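Local coordinates for protein calreticulin, putative (PDB 5HCF) that probably acts as a lectin-like chaperone that binds carbohydrate and peptide through a globular domain with the legume lectin fold, at residues L179-I184 / I190-F195; L124-E129 / V196-L201; F4-E7 / E12-T15; F51-T56 / E97-E102; E78-C83 / E141-H146. One frame throughout, in Å; residues are numbered along the deposited sequence.

How the interactions relate
From the N terminus, interaction 3 closes a short loop between strand 2-6 and strand 15-16, joining the borders of the two sheets. Interaction 4 follows: strand 50-62 receives the loop 97-102, and it touches interaction 3 where Thr15 bonds to Ser55. Interaction 5 opens at 78-83, inside the span of interaction 4, and closes at 141-146, so the two cross. It crosses interaction 2 as well, in which the end of strand 117-126 meets residues 196-201. Interaction 1 lies within that last span and pairs the two limbs of a loop projecting far from the chain centre; Arg182 and Glu197 join it to interaction 2.

Interaction 1: residues L179-I184 / I190-F195; sequences LLPREI and IPNPDF
One face of the Phe195 ring is roofed by the aliphatic part of Arg182, whose CG stands 3.8 Å from the ring centroid in a CH-pi contact. At the ring edge, near its plane, Leu180 O comes within 3.2 Å of Phe195 CD1. The guanidinium goes on to the CZ/CE2 rim, its own face over Phe195 CZ, the two planes 45° apart; salt bridges to Glu197 and Glu173 hold its far end. Asn192, CG trans to the backbone N (chi1 179°), turns its amide onto the other limb: ND2 donates to Pro181 O at 3.0 Å, and that oxygen lies in the amide plane. Its OD1 accepts from Asp194 N at 3.1 Å, which makes an Asx turn and fixes the amide from both ends. The backbones add Asn192 N to Arg182 O at 2.7 Å and Ile184 N to Ile190 O at 3.1 Å, while the CG2 methyls of Ile184 and Ile190 touch where the two side chains cross at a slant. The two backbone bonds flank Glu183 and Pro191, an isolated antiparallel, non-hydrogen-bonded pair. Such a two-limbed projection from the lectin domain is consistent with the base of the P-domain arm of calreticulins.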
# COMPACT_ATOMS: atom_id res chain seq x y z
N LEU A 179 21.67 2.62 4.96
CA LEU A 179 23.05 3.10 4.88
C LEU A 179 24.00 2.29 5.76
O LEU A 179 23.57 1.46 6.57
CB LEU A 179 23.11 4.57 5.26
CG LEU A 179 22.26 5.52 4.40
CD1 LEU A 179 22.34 6.94 4.92
CD2 LEU A 179 22.69 5.46 2.94
N LEU A 180 25.29 2.52 5.57
CA LEU A 180 26.33 1.90 6.38
C LEU A 180 26.27 2.43 7.81
O LEU A 180 25.61 3.43 8.07
CB LEU A 180 27.71 2.17 5.78
CG LEU A 180 28.01 1.55 4.41
CD1 LEU A 180 29.36 2.03 3.88
CD2 LEU A 180 27.97 0.03 4.48
N PRO A 181 26.97 1.76 8.74
CA PRO A 181 27.03 2.24 10.12
C PRO A 181 27.86 3.51 10.24
O PRO A 181 28.90 3.63 9.58
CB PRO A 181 27.71 1.08 10.87
CG PRO A 181 27.64 -0.10 9.95
CD PRO A 181 27.67 0.47 8.56
N ARG A 182 27.41 4.45 11.06
CA ARG A 182 28.12 5.71 11.23
C ARG A 182 29.36 5.51 12.09
O ARG A 182 30.36 6.21 11.91
CB ARG A 182 27.20 6.77 11.84
CG ARG A 182 26.21 7.35 10.85
CD ARG A 182 25.35 8.43 11.47
NE ARG A 182 24.37 8.94 10.51
CZ ARG A 182 24.60 9.92 9.65
NH1 ARG A 182 25.78 10.53 9.62
NH2 ARG A 182 23.64 10.31 8.81
N GLU A 183 29.29 4.56 13.02
CA GLU A 183 30.43 4.21 13.85
C GLU A 183 31.04 2.91 13.36
O GLU A 183 30.33 2.05 12.85
CB GLU A 183 30.01 4.06 15.32
CG GLU A 183 29.76 5.38 16.03
CD GLU A 183 29.30 5.18 17.47
OE1 GLU A 183 28.25 4.54 17.68
OE2 GLU A 183 30.00 5.66 18.38
N ILE A 184 32.36 2.76 13.50
CA ILE A 184 33.04 1.55 13.08
C ILE A 184 32.71 0.41 14.04
O ILE A 184 32.58 -0.75 13.65
CB ILE A 184 34.57 1.75 13.01
CG1 ILE A 184 35.23 0.61 12.24
CG2 ILE A 184 35.16 1.92 14.40
CD1 ILE A 184 34.78 0.50 10.80
N ILE A 190 34.14 6.19 17.61
CA ILE A 190 34.99 6.26 16.42
C ILE A 190 34.14 6.22 15.15
O ILE A 190 33.41 5.26 14.91
CB ILE A 190 36.01 5.11 16.37
CG1 ILE A 190 36.97 5.19 17.57
CG2 ILE A 190 36.80 5.16 15.08
CD1 ILE A 190 36.39 4.63 18.84
N PRO A 191 34.25 7.27 14.32
CA PRO A 191 33.48 7.37 13.08
C PRO A 191 33.92 6.35 12.04
O PRO A 191 35.09 5.97 11.98
CB PRO A 191 33.79 8.79 12.60
CG PRO A 191 35.14 9.07 13.16
CD PRO A 191 35.14 8.43 14.51
N ASN A 192 32.97 5.90 11.23
CA ASN A 192 33.26 5.01 10.11
C ASN A 192 33.47 5.83 8.84
O ASN A 192 32.50 6.29 8.23
CB ASN A 192 32.14 3.99 9.92
CG ASN A 192 32.39 3.07 8.74
OD1 ASN A 192 33.50 2.99 8.22
ND2 ASN A 192 31.35 2.36 8.32
N PRO A 193 34.73 5.99 8.42
CA PRO A 193 35.05 6.85 7.28
C PRO A 193 34.43 6.34 5.99
O PRO A 193 34.27 7.12 5.05
CB PRO A 193 36.58 6.81 7.19
CG PRO A 193 37.06 6.06 8.39
CD PRO A 193 35.91 5.28 8.94
N ASP A 194 34.08 5.06 5.94
CA ASP A 194 33.44 4.49 4.76
C ASP A 194 31.97 4.88 4.68
O ASP A 194 31.34 4.70 3.64
CB ASP A 194 33.57 2.96 4.75
CG ASP A 194 35.00 2.50 4.54
OD1 ASP A 194 35.83 3.31 4.07
OD2 ASP A 194 35.29 1.32 4.82
N PHE A 195 31.43 5.42 5.77
CA PHE A 195 30.03 5.83 5.78
C PHE A 195 29.77 6.85 4.69
O PHE A 195 30.52 7.81 4.53
CB PHE A 195 29.63 6.42 7.13
CG PHE A 195 28.23 6.97 7.15
CD1 PHE A 195 27.14 6.11 7.23
CD2 PHE A 195 27.99 8.33 7.07
CE1 PHE A 195 25.84 6.60 7.24
CE2 PHE A 195 26.71 8.83 7.08
CZ PHE A 195 25.63 7.97 7.17

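Interaction 2: residues L124-E129 / V196-L201; sequences LHYNGE and VEDSEL
Residues 126-129 form a type I' turn following strand 117-126, and irregular residues 196-201 pass beside it, the closest alpha carbons being Tyr126 CA and Leu201 CA at 7.8 Å. The turn is held by Tyr126 N to Glu129 O at 3.0 Å, with a weak return bond. Because the distance between the backbones is wide, the side chains do the reaching. Tyr126 places CG trans to its own backbone N (chi1 176°) and extends its ring across the gap, while Asp198 comes from the opposite direction. The phenol OH donates to Asp198 OD2 at 2.6 Å, using the anti lone pair, the one turned away from OD1. OD2 lies at the ring edge, near its plane, and the carboxylate is twisted 40° from the ring. Leu201 brings one methyl against the same end of the phenol, CD2 lying 3.4 Å from Tyr126 CZ in an oblique approach. Leu178 and Leu179 also touch the tyrosine, and Leu201 rests on Leu172 and Glu173 of helix 172-175. The second oxygen, Asp198 OD1, accepts from Glu200 N at 2.7 Å from above the carboxylate plane, forming an Asx turn. With donors on both its oxygens, the aspartate is probably ionised, and it works as a double acceptor that pins the hydroxyl end of the tyrosine and turns its O-H toward OD2.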
# COMPACT_ATOMS: atom_id res chain seq x y z
N LEU A 124 10.98 -0.61 0.84
CA LEU A 124 11.57 0.34 -0.10
C LEU A 124 12.71 -0.31 -0.86
O LEU A 124 13.60 -0.93 -0.27
CB LEU A 124 12.08 1.58 0.64
CG LEU A 124 11.05 2.56 1.18
CD1 LEU A 124 11.69 3.50 2.20
CD2 LEU A 124 10.41 3.34 0.04
N HIS A 125 12.68 -0.18 -2.18
CA HIS A 125 13.80 -0.64 -2.98
C HIS A 125 14.85 0.46 -2.98
O HIS A 125 14.61 1.56 -3.46
CB HIS A 125 13.40 -0.98 -4.41
CG HIS A 125 14.53 -1.50 -5.23
ND1 HIS A 125 14.81 -2.85 -5.36
CD2 HIS A 125 15.50 -0.85 -5.92
CE1 HIS A 125 15.88 -3.01 -6.11
NE2 HIS A 125 16.32 -1.81 -6.47
N TYR A 126 16.00 0.16 -2.39
CA TYR A 126 17.08 1.12 -2.30
C TYR A 126 18.43 0.44 -2.50
O TYR A 126 18.75 -0.53 -1.81
CB TYR A 126 17.05 1.84 -0.95
CG TYR A 126 18.21 2.79 -0.74
CD1 TYR A 126 18.24 4.04 -1.35
CD2 TYR A 126 19.29 2.43 0.06
CE1 TYR A 126 19.31 4.90 -1.17
CE2 TYR A 126 20.36 3.28 0.24
CZ TYR A 126 20.37 4.51 -0.37
OH TYR A 126 21.43 5.35 -0.17
N ASN A 127 19.20 0.94 -3.46
CA ASN A 127 20.56 0.46 -3.66
C ASN A 127 20.59 -1.01 -4.05
O ASN A 127 21.41 -1.79 -3.55
CB ASN A 127 21.38 0.71 -2.39
CG ASN A 127 22.84 0.97 -2.68
OD1 ASN A 127 23.27 0.97 -3.83
ND2 ASN A 127 23.62 1.20 -1.62
N GLY A 128 19.69 -1.40 -4.94
CA GLY A 128 19.64 -2.75 -5.47
C GLY A 128 19.02 -3.83 -4.60
O GLY A 128 19.08 -5.01 -4.95
N GLU A 129 18.44 -3.46 -3.47
CA GLU A 129 17.78 -4.44 -2.61
C GLU A 129 16.47 -3.92 -2.05
O GLU A 129 16.31 -2.72 -1.82
CB GLU A 129 18.67 -4.87 -1.44
CG GLU A 129 19.85 -5.74 -1.81
CD GLU A 129 20.55 -6.28 -0.58
OE1 GLU A 129 20.12 -5.95 0.54
OE2 GLU A 129 21.53 -7.05 -0.74
N VAL A 196 28.68 6.64 3.96
CA VAL A 196 28.28 7.55 2.91
C VAL A 196 26.92 8.15 3.21
O VAL A 196 25.97 7.44 3.53
CB VAL A 196 28.23 6.85 1.55
CG1 VAL A 196 27.71 7.81 0.49
CG2 VAL A 196 29.61 6.33 1.18
N GLU A 197 26.85 9.47 3.11
CA GLU A 197 25.63 10.20 3.41
C GLU A 197 24.70 10.18 2.20
O GLU A 197 25.16 10.30 1.06
CB GLU A 197 25.97 11.64 3.81
CG GLU A 197 24.90 12.35 4.61
CD GLU A 197 24.90 11.95 6.07
OE1 GLU A 197 25.88 12.27 6.78
OE2 GLU A 197 23.92 11.31 6.51
N ASP A 198 23.41 10.01 2.43
CA ASP A 198 22.46 10.13 1.33
C ASP A 198 21.29 11.02 1.73
O ASP A 198 20.46 10.66 2.56
CB ASP A 198 21.95 8.76 0.90
CG ASP A 198 21.20 8.81 -0.43
OD1 ASP A 198 20.89 9.93 -0.89
OD2 ASP A 198 20.93 7.74 -1.01
N SER A 199 21.23 12.20 1.13
CA SER A 199 20.15 13.13 1.41
C SER A 199 18.92 12.83 0.56
O SER A 199 17.89 13.47 0.70
CB SER A 199 20.61 14.57 1.17
OG SER A 199 20.92 14.77 -0.20
N GLU A 200 19.04 11.84 -0.33
CA GLU A 200 17.95 11.50 -1.24
C GLU A 200 17.42 10.08 -1.03
O GLU A 200 16.99 9.43 -1.98
CB GLU A 200 18.41 11.66 -2.70
CG GLU A 200 18.88 13.06 -3.07
CD GLU A 200 19.21 13.20 -4.55
OE1 GLU A 200 19.75 12.23 -5.14
OE2 GLU A 200 18.93 14.28 -5.13
N LEU A 201 17.44 9.61 0.21
CA LEU A 201 16.81 8.34 0.55
C LEU A 201 15.35 8.33 0.13
O LEU A 201 14.85 7.36 -0.44
CB LEU A 201 16.92 8.06 2.05
CG LEU A 201 18.32 7.80 2.62
CD1 LEU A 201 18.24 7.61 4.12
CD2 LEU A 201 18.96 6.59 1.94

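Interaction 3: residues F4-E7 / E12-T15; sequences FHEE and EHWT
This is a buried polar contact between the end of strand 2-6 and the approach to strand 15-16, with a single carboxylate oxygen, Glu6 OE1, gripped by the side chains of His13 and Trp14. Trp14 NE1 donates to Glu6 OE1 at 2.8 Å and nearly straight, 168° at the hydrogen; the oxygen lies in the indole plane, but the indole nitrogen stands well above the carboxylate plane. His13 NE2 donates to Glu6 OE1 at 2.6 Å, and this time it arrives on the syn side, somewhat out of the carboxylate plane, with the oxygen again in the ring plane. A bend at chi2 (56°) folds the glutamate so that OE1 reaches both rings. His13 takes the chi1 rotamer that puts CG between its backbone N and carbonyl carbon (55°), turning the imidazole face to the indole edge, with Trp14 CD1 3.3 Å above the histidine plane, toward its rim. Glu6 OE2 has a bond of its own, from Phe8 N, so the carboxylate also ties down the start of the connecting loop. The carboxylate would probably raise the share of protonated His13. Glu6 belongs to a strand paired with strand 223-230 in the eight-stranded sheet, whereas Trp14 packs on Leu54 and Thr56 of strand 50-62 in the seven-stranded sheet and on Ile227 of strand 223-230, spanning the two layers of the sandwich.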
# COMPACT_ATOMS: atom_id res chain seq x y z
N PHE A 4 -2.91 11.40 -8.68
CA PHE A 4 -3.59 10.17 -9.02
C PHE A 4 -4.61 9.78 -7.96
O PHE A 4 -4.36 9.92 -6.77
CB PHE A 4 -2.56 9.05 -9.21
CG PHE A 4 -3.15 7.72 -9.56
CD1 PHE A 4 -3.43 7.40 -10.88
CD2 PHE A 4 -3.41 6.78 -8.58
CE1 PHE A 4 -3.97 6.17 -11.22
CE2 PHE A 4 -3.95 5.55 -8.91
CZ PHE A 4 -4.23 5.24 -10.23
N HIS A 5 -5.76 9.30 -8.41
CA HIS A 5 -6.80 8.84 -7.51
C HIS A 5 -7.65 7.75 -8.17
O HIS A 5 -8.57 8.05 -8.92
CB HIS A 5 -7.70 10.00 -7.07
CG HIS A 5 -8.74 9.61 -6.07
ND1 HIS A 5 -9.77 10.45 -5.70
CD2 HIS A 5 -8.91 8.48 -5.35
CE1 HIS A 5 -10.53 9.85 -4.80
NE2 HIS A 5 -10.03 8.65 -4.57
N GLU A 6 -7.32 6.50 -7.88
CA GLU A 6 -8.11 5.38 -8.38
C GLU A 6 -9.33 5.14 -7.50
O GLU A 6 -9.20 4.75 -6.34
CB GLU A 6 -7.26 4.11 -8.46
CG GLU A 6 -7.99 2.93 -9.07
CD GLU A 6 -8.53 3.24 -10.45
OE1 GLU A 6 -7.73 3.28 -11.41
OE2 GLU A 6 -9.76 3.45 -10.59
N GLU A 7 -10.52 5.37 -8.06
CA GLU A 7 -11.76 5.18 -7.33
C GLU A 7 -12.31 3.78 -7.55
O GLU A 7 -13.21 3.33 -6.83
CB GLU A 7 -12.80 6.22 -7.75
CG GLU A 7 -12.47 7.62 -7.28
CD GLU A 7 -13.20 8.68 -8.08
OE1 GLU A 7 -12.85 8.87 -9.26
OE2 GLU A 7 -14.12 9.32 -7.53
N GLU A 12 -11.49 -1.35 -16.54
CA GLU A 12 -11.05 -1.57 -17.91
C GLU A 12 -9.63 -1.05 -18.16
O GLU A 12 -8.89 -1.64 -18.95
CB GLU A 12 -12.02 -0.92 -18.90
CG GLU A 12 -13.38 -1.60 -18.95
CD GLU A 12 -13.26 -3.09 -19.21
OE1 GLU A 12 -12.45 -3.48 -20.09
OE2 GLU A 12 -13.95 -3.87 -18.52
N HIS A 13 -9.26 0.03 -17.48
CA HIS A 13 -7.94 0.63 -17.68
C HIS A 13 -6.85 -0.09 -16.89
O HIS A 13 -5.67 0.27 -16.97
CB HIS A 13 -7.96 2.12 -17.30
CG HIS A 13 -8.46 2.38 -15.92
ND1 HIS A 13 -9.78 2.23 -15.55
CD2 HIS A 13 -7.80 2.80 -14.80
CE1 HIS A 13 -9.92 2.54 -14.27
NE2 HIS A 13 -8.74 2.88 -13.80
N TRP A 14 -7.24 -1.09 -16.12
CA TRP A 14 -6.28 -1.92 -15.40
C TRP A 14 -5.96 -3.18 -16.20
O TRP A 14 -6.87 -3.88 -16.65
CB TRP A 14 -6.80 -2.29 -14.01
CG TRP A 14 -6.61 -1.22 -12.99
CD1 TRP A 14 -7.30 -0.04 -12.90
CD2 TRP A 14 -5.67 -1.22 -11.91
NE1 TRP A 14 -6.84 0.69 -11.83
CE2 TRP A 14 -5.84 -0.01 -11.20
CE3 TRP A 14 -4.70 -2.12 -11.48
CZ2 TRP A 14 -5.08 0.31 -10.08
CZ3 TRP A 14 -3.94 -1.80 -10.36
CH2 TRP A 14 -4.14 -0.59 -9.68
N THR A 15 -4.68 -3.46 -16.38
CA THR A 15 -4.27 -4.61 -17.17
C THR A 15 -3.82 -5.78 -16.29
O THR A 15 -2.97 -5.62 -15.43
CB THR A 15 -3.12 -4.26 -18.13
OG1 THR A 15 -3.48 -3.11 -18.90
CG2 THR A 15 -2.84 -5.42 -19.06

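Interaction 4: residues F51-T56 / E97-E102; sequences FYALST and EKFHGE
Phe99 lies against one face of the seven-stranded sheet of the lectin-type sandwich, where the loop between strands 83-91 and 107-114 folds back over Ala53 and Ser55 of strand 50-62. The contact is small and has no hydrogen bond across it. With CG trans to the backbone N (chi1 175°), the phenylalanine ring swings down onto the strand. Its CD2 atom comes 4.0 Å from Ser55 OG and 4.3 Å from Ala53 CB, and CE2 is 3.9 Å from Leu54 O. Ala53 CB also touches the phenylalanine backbone, 3.8 Å from Phe99 O; Phe99 O and Glu97 O share the hydroxyl of Ser17. Next along the loop, His100 ND1 donates to Lys98 O at 2.8 Å with the acceptor in the imidazole plane; this bond spans the turn of backbone that carries Phe99, and the imidazole stacks on His19. The alternation of the strand sorts the residues: Ala53 and Ser55 face the loop, whereas Leu54 points to the other side, onto Trp14 and Val26, the latter from strand 26-29 of the second sheet. Strand 50-62 itself runs between strand 15-16 and strand 208-217, pairing with Thr15 and, just past that strand, Ser17 on one flank and with Ile213 and Val215 on the other. Phe99 reaches across to Asp214 of strand 208-217, so the loop overlies two adjacent strands.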
# COMPACT_ATOMS: atom_id res chain seq x y z
N PHE A 51 -3.34 -16.38 -7.06
CA PHE A 51 -2.47 -15.22 -7.14
C PHE A 51 -3.20 -14.14 -7.91
O PHE A 51 -4.02 -14.43 -8.79
CB PHE A 51 -1.14 -15.55 -7.82
CG PHE A 51 -0.25 -16.44 -7.02
CD1 PHE A 51 0.62 -15.91 -6.08
CD2 PHE A 51 -0.26 -17.81 -7.22
CE1 PHE A 51 1.46 -16.74 -5.35
CE2 PHE A 51 0.58 -18.64 -6.49
CZ PHE A 51 1.44 -18.10 -5.56
N TYR A 52 -2.93 -12.88 -7.59
CA TYR A 52 -3.49 -11.78 -8.37
C TYR A 52 -2.36 -10.88 -8.86
O TYR A 52 -1.36 -10.69 -8.17
CB TYR A 52 -4.51 -10.99 -7.53
CG TYR A 52 -5.73 -11.80 -7.16
CD1 TYR A 52 -5.69 -12.73 -6.12
CD2 TYR A 52 -6.93 -11.65 -7.85
CE1 TYR A 52 -6.81 -13.48 -5.78
CE2 TYR A 52 -8.05 -12.39 -7.52
CZ TYR A 52 -7.99 -13.30 -6.48
OH TYR A 52 -9.11 -14.03 -6.16
N ALA A 53 -2.52 -10.33 -10.06
CA ALA A 53 -1.51 -9.44 -10.63
C ALA A 53 -2.13 -8.58 -11.72
O ALA A 53 -2.25 -9.01 -12.87
CB ALA A 53 -0.35 -10.24 -11.19
N LEU A 54 -2.50 -7.36 -11.35
CA LEU A 54 -3.03 -6.39 -12.30
C LEU A 54 -2.53 -4.99 -11.96
O LEU A 54 -2.23 -4.67 -10.81
CB LEU A 54 -4.56 -6.46 -12.33
CG LEU A 54 -5.35 -6.35 -11.01
CD1 LEU A 54 -5.44 -4.93 -10.51
CD2 LEU A 54 -6.74 -6.94 -11.18
N SER A 55 -2.44 -4.14 -12.98
CA SER A 55 -1.78 -2.85 -12.84
C SER A 55 -2.39 -1.80 -13.76
O SER A 55 -3.10 -2.12 -14.71
CB SER A 55 -0.28 -2.97 -13.13
OG SER A 55 -0.04 -3.74 -14.29
N THR A 56 -2.11 -0.54 -13.45
CA THR A 56 -2.51 0.56 -14.32
C THR A 56 -1.40 1.60 -14.34
O THR A 56 -0.63 1.71 -13.39
CB THR A 56 -3.84 1.20 -13.86
OG1 THR A 56 -4.31 2.09 -14.88
CG2 THR A 56 -3.64 1.97 -12.56
N GLU A 97 1.91 -6.84 -18.67
CA GLU A 97 1.54 -8.21 -19.02
C GLU A 97 2.52 -9.25 -18.47
O GLU A 97 2.18 -10.43 -18.37
CB GLU A 97 1.39 -8.36 -20.53
CG GLU A 97 0.19 -7.62 -21.09
CD GLU A 97 -0.09 -7.95 -22.54
OE1 GLU A 97 0.68 -8.74 -23.14
OE2 GLU A 97 -1.08 -7.43 -23.09
N LYS A 98 3.73 -8.81 -18.13
CA LYS A 98 4.70 -9.71 -17.50
C LYS A 98 4.89 -9.32 -16.05
O LYS A 98 5.88 -9.68 -15.42
CB LYS A 98 6.04 -9.70 -18.22
CG LYS A 98 6.00 -10.12 -19.67
CD LYS A 98 7.37 -9.90 -20.29
CE LYS A 98 7.39 -10.23 -21.77
NZ LYS A 98 8.80 -10.24 -22.28
N PHE A 99 3.92 -8.58 -15.52
CA PHE A 99 3.97 -8.13 -14.14
C PHE A 99 3.78 -9.30 -13.18
O PHE A 99 2.80 -10.03 -13.27
CB PHE A 99 2.89 -7.07 -13.90
CG PHE A 99 2.79 -6.62 -12.47
CD1 PHE A 99 3.92 -6.33 -11.73
CD2 PHE A 99 1.54 -6.49 -11.87
CE1 PHE A 99 3.81 -5.92 -10.41
CE2 PHE A 99 1.43 -6.08 -10.55
CZ PHE A 99 2.57 -5.79 -9.83
N HIS A 100 4.73 -9.47 -12.27
CA HIS A 100 4.63 -10.53 -11.28
C HIS A 100 5.47 -10.19 -10.06
O HIS A 100 6.07 -9.11 -9.98
CB HIS A 100 5.06 -11.87 -11.88
CG HIS A 100 6.51 -11.93 -12.27
ND1 HIS A 100 7.04 -11.16 -13.29
CD2 HIS A 100 7.54 -12.66 -11.77
CE1 HIS A 100 8.33 -11.42 -13.40
NE2 HIS A 100 8.66 -12.32 -12.49
N GLY A 101 5.51 -11.12 -9.10
CA GLY A 101 6.20 -10.92 -7.85
C GLY A 101 7.64 -10.43 -7.96
O GLY A 101 8.14 -9.78 -7.04
N GLU A 102 8.29 -10.72 -9.08
CA GLU A 102 9.71 -10.41 -9.24
C GLU A 102 9.93 -9.06 -9.93
O GLU A 102 11.05 -8.54 -9.93
CB GLU A 102 10.41 -11.51 -10.04
CG GLU A 102 10.19 -12.91 -9.49
CD GLU A 102 11.06 -13.21 -8.30
OE1 GLU A 102 12.01 -14.01 -8.44
OE2 GLU A 102 10.79 -12.64 -7.21

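Interaction 5: residues E78-C83 / E141-H146; sequences EQDLKC and EDKLTH
Lys143, its CG trans to the carbonyl carbon (chi1 -63°) and its chain extended from there on, runs over the backbone of Glu78 to the carboxylate of Asp80, which uses the same chi1 class (-77°) to swing its end toward the lysine. The backbones come close at the start of this path: Glu78 CA and Lys143 CA are 3.8 Å apart. Along the way Lys143 CD passes 3.3 Å from Glu78 O. The lysine methylene CE then comes 3.1 Å from Asp80 OD1, while the salt bridge proper, Lys143 NZ to Asp80 OD2, is long at 3.4 Å and its hydrogen bond weak. The Glu78 side chain leads away, to Lys76 and the backbone N of Lys32. Around Lys143 the backbone is ordered by Asp142: OD1 accepts from Leu144 N at 3.1 Å, an Asx turn, and from His146 NE2 at 2.6 Å, the histidine being gripped on its other nitrogen by Asp163. The lysine also touches Met258 of helix 248-260. The contact thus joins two loops leading into strands 83-91 and 145-152; its ion pair is weak, and the lysine methylenes lying against the Glu78 backbone carbonyl probably contribute alongside charge.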
# COMPACT_ATOMS: atom_id res chain seq x y z
N GLU A 78 -13.53 -8.42 4.35
CA GLU A 78 -14.82 -8.79 4.95
C GLU A 78 -15.03 -10.31 5.01
O GLU A 78 -15.97 -10.79 5.64
CB GLU A 78 -15.97 -8.15 4.17
CG GLU A 78 -15.92 -8.39 2.66
CD GLU A 78 -17.25 -8.13 1.98
OE1 GLU A 78 -17.95 -7.17 2.36
OE2 GLU A 78 -17.60 -8.90 1.05
N GLN A 79 -14.13 -11.05 4.37
CA GLN A 79 -14.31 -12.49 4.18
C GLN A 79 -13.86 -13.38 5.35
O GLN A 79 -14.04 -14.60 5.28
CB GLN A 79 -13.59 -12.93 2.91
CG GLN A 79 -12.09 -12.86 2.98
CD GLN A 79 -11.56 -11.55 2.42
OE1 GLN A 79 -12.16 -10.50 2.61
NE2 GLN A 79 -10.43 -11.62 1.73
N ASP A 80 -13.29 -12.79 6.40
CA ASP A 80 -12.60 -13.56 7.44
C ASP A 80 -11.29 -14.08 6.89
O ASP A 80 -11.12 -15.27 6.65
CB ASP A 80 -13.45 -14.74 7.96
CG ASP A 80 -14.54 -14.29 8.91
OD1 ASP A 80 -14.29 -13.38 9.72
OD2 ASP A 80 -15.65 -14.88 8.85
N LEU A 81 -10.36 -13.16 6.70
CA LEU A 81 -9.08 -13.49 6.12
C LEU A 81 -8.23 -14.23 7.15
O LEU A 81 -8.15 -13.81 8.30
CB LEU A 81 -8.37 -12.23 5.63
CG LEU A 81 -7.03 -12.36 4.91
CD1 LEU A 81 -7.20 -13.10 3.60
CD2 LEU A 81 -6.42 -10.99 4.68
N LYS A 82 -7.64 -15.34 6.74
CA LYS A 82 -6.66 -16.05 7.57
C LYS A 82 -5.28 -15.95 6.94
O LYS A 82 -4.30 -15.69 7.63
CB LYS A 82 -7.05 -17.51 7.80
CG LYS A 82 -8.35 -17.69 8.57
CD LYS A 82 -8.18 -17.12 9.97
CE LYS A 82 -9.39 -17.35 10.84
NZ LYS A 82 -9.12 -18.45 11.81
N CYS A 83 -5.21 -16.14 5.63
CA CYS A 83 -3.96 -15.94 4.90
C CYS A 83 -4.23 -15.19 3.60
O CYS A 83 -4.95 -15.68 2.72
CB CYS A 83 -3.25 -17.27 4.62
SG CYS A 83 -1.61 -17.09 3.83
N GLU A 141 -7.68 -6.89 12.64
CA GLU A 141 -8.18 -8.13 12.07
C GLU A 141 -9.68 -8.21 12.22
O GLU A 141 -10.20 -8.90 13.09
CB GLU A 141 -7.50 -9.33 12.74
CG GLU A 141 -6.04 -9.47 12.35
CD GLU A 141 -5.36 -10.65 13.00
OE1 GLU A 141 -4.19 -10.92 12.65
OE2 GLU A 141 -6.00 -11.31 13.86
N ASP A 142 -10.37 -7.49 11.34
CA ASP A 142 -11.83 -7.47 11.33
C ASP A 142 -12.31 -7.33 9.90
O ASP A 142 -11.50 -7.30 8.96
CB ASP A 142 -12.37 -6.35 12.22
CG ASP A 142 -11.84 -4.97 11.82
OD1 ASP A 142 -11.57 -4.75 10.62
OD2 ASP A 142 -11.70 -4.11 12.72
N LYS A 143 -13.63 -7.24 9.72
CA LYS A 143 -14.22 -7.19 8.39
C LYS A 143 -14.42 -5.75 7.89
O LYS A 143 -14.96 -5.54 6.80
CB LYS A 143 -15.56 -7.93 8.38
CG LYS A 143 -15.43 -9.41 8.69
CD LYS A 143 -16.79 -10.08 8.73
CE LYS A 143 -16.65 -11.57 8.98
NZ LYS A 143 -17.86 -12.33 8.54
N LEU A 144 -13.98 -4.78 8.67
CA LEU A 144 -14.19 -3.38 8.32
C LEU A 144 -13.14 -2.84 7.34
O LEU A 144 -12.07 -3.43 7.16
CB LEU A 144 -14.19 -2.51 9.58
CG LEU A 144 -15.26 -2.83 10.63
CD1 LEU A 144 -14.92 -2.12 11.92
CD2 LEU A 144 -16.63 -2.43 10.13
N THR A 145 -13.47 -1.72 6.70
CA THR A 145 -12.54 -1.04 5.80
C THR A 145 -11.47 -0.31 6.59
O THR A 145 -11.76 0.42 7.53
CB THR A 145 -13.27 -0.03 4.89
OG1 THR A 145 -14.13 -0.73 3.99
CG2 THR A 145 -12.27 0.79 4.08
N HIS A 146 -10.21 -0.51 6.20
CA HIS A 146 -9.11 0.22 6.81
C HIS A 146 -8.27 0.92 5.76
O HIS A 146 -8.13 0.44 4.64
CB HIS A 146 -8.24 -0.72 7.65
CG HIS A 146 -8.98 -1.35 8.79
ND1 HIS A 146 -9.30 -0.67 9.94
CD2 HIS A 146 -9.47 -2.61 8.94
CE1 HIS A 146 -9.95 -1.48 10.76
NE2 HIS A 146 -10.07 -2.66 10.18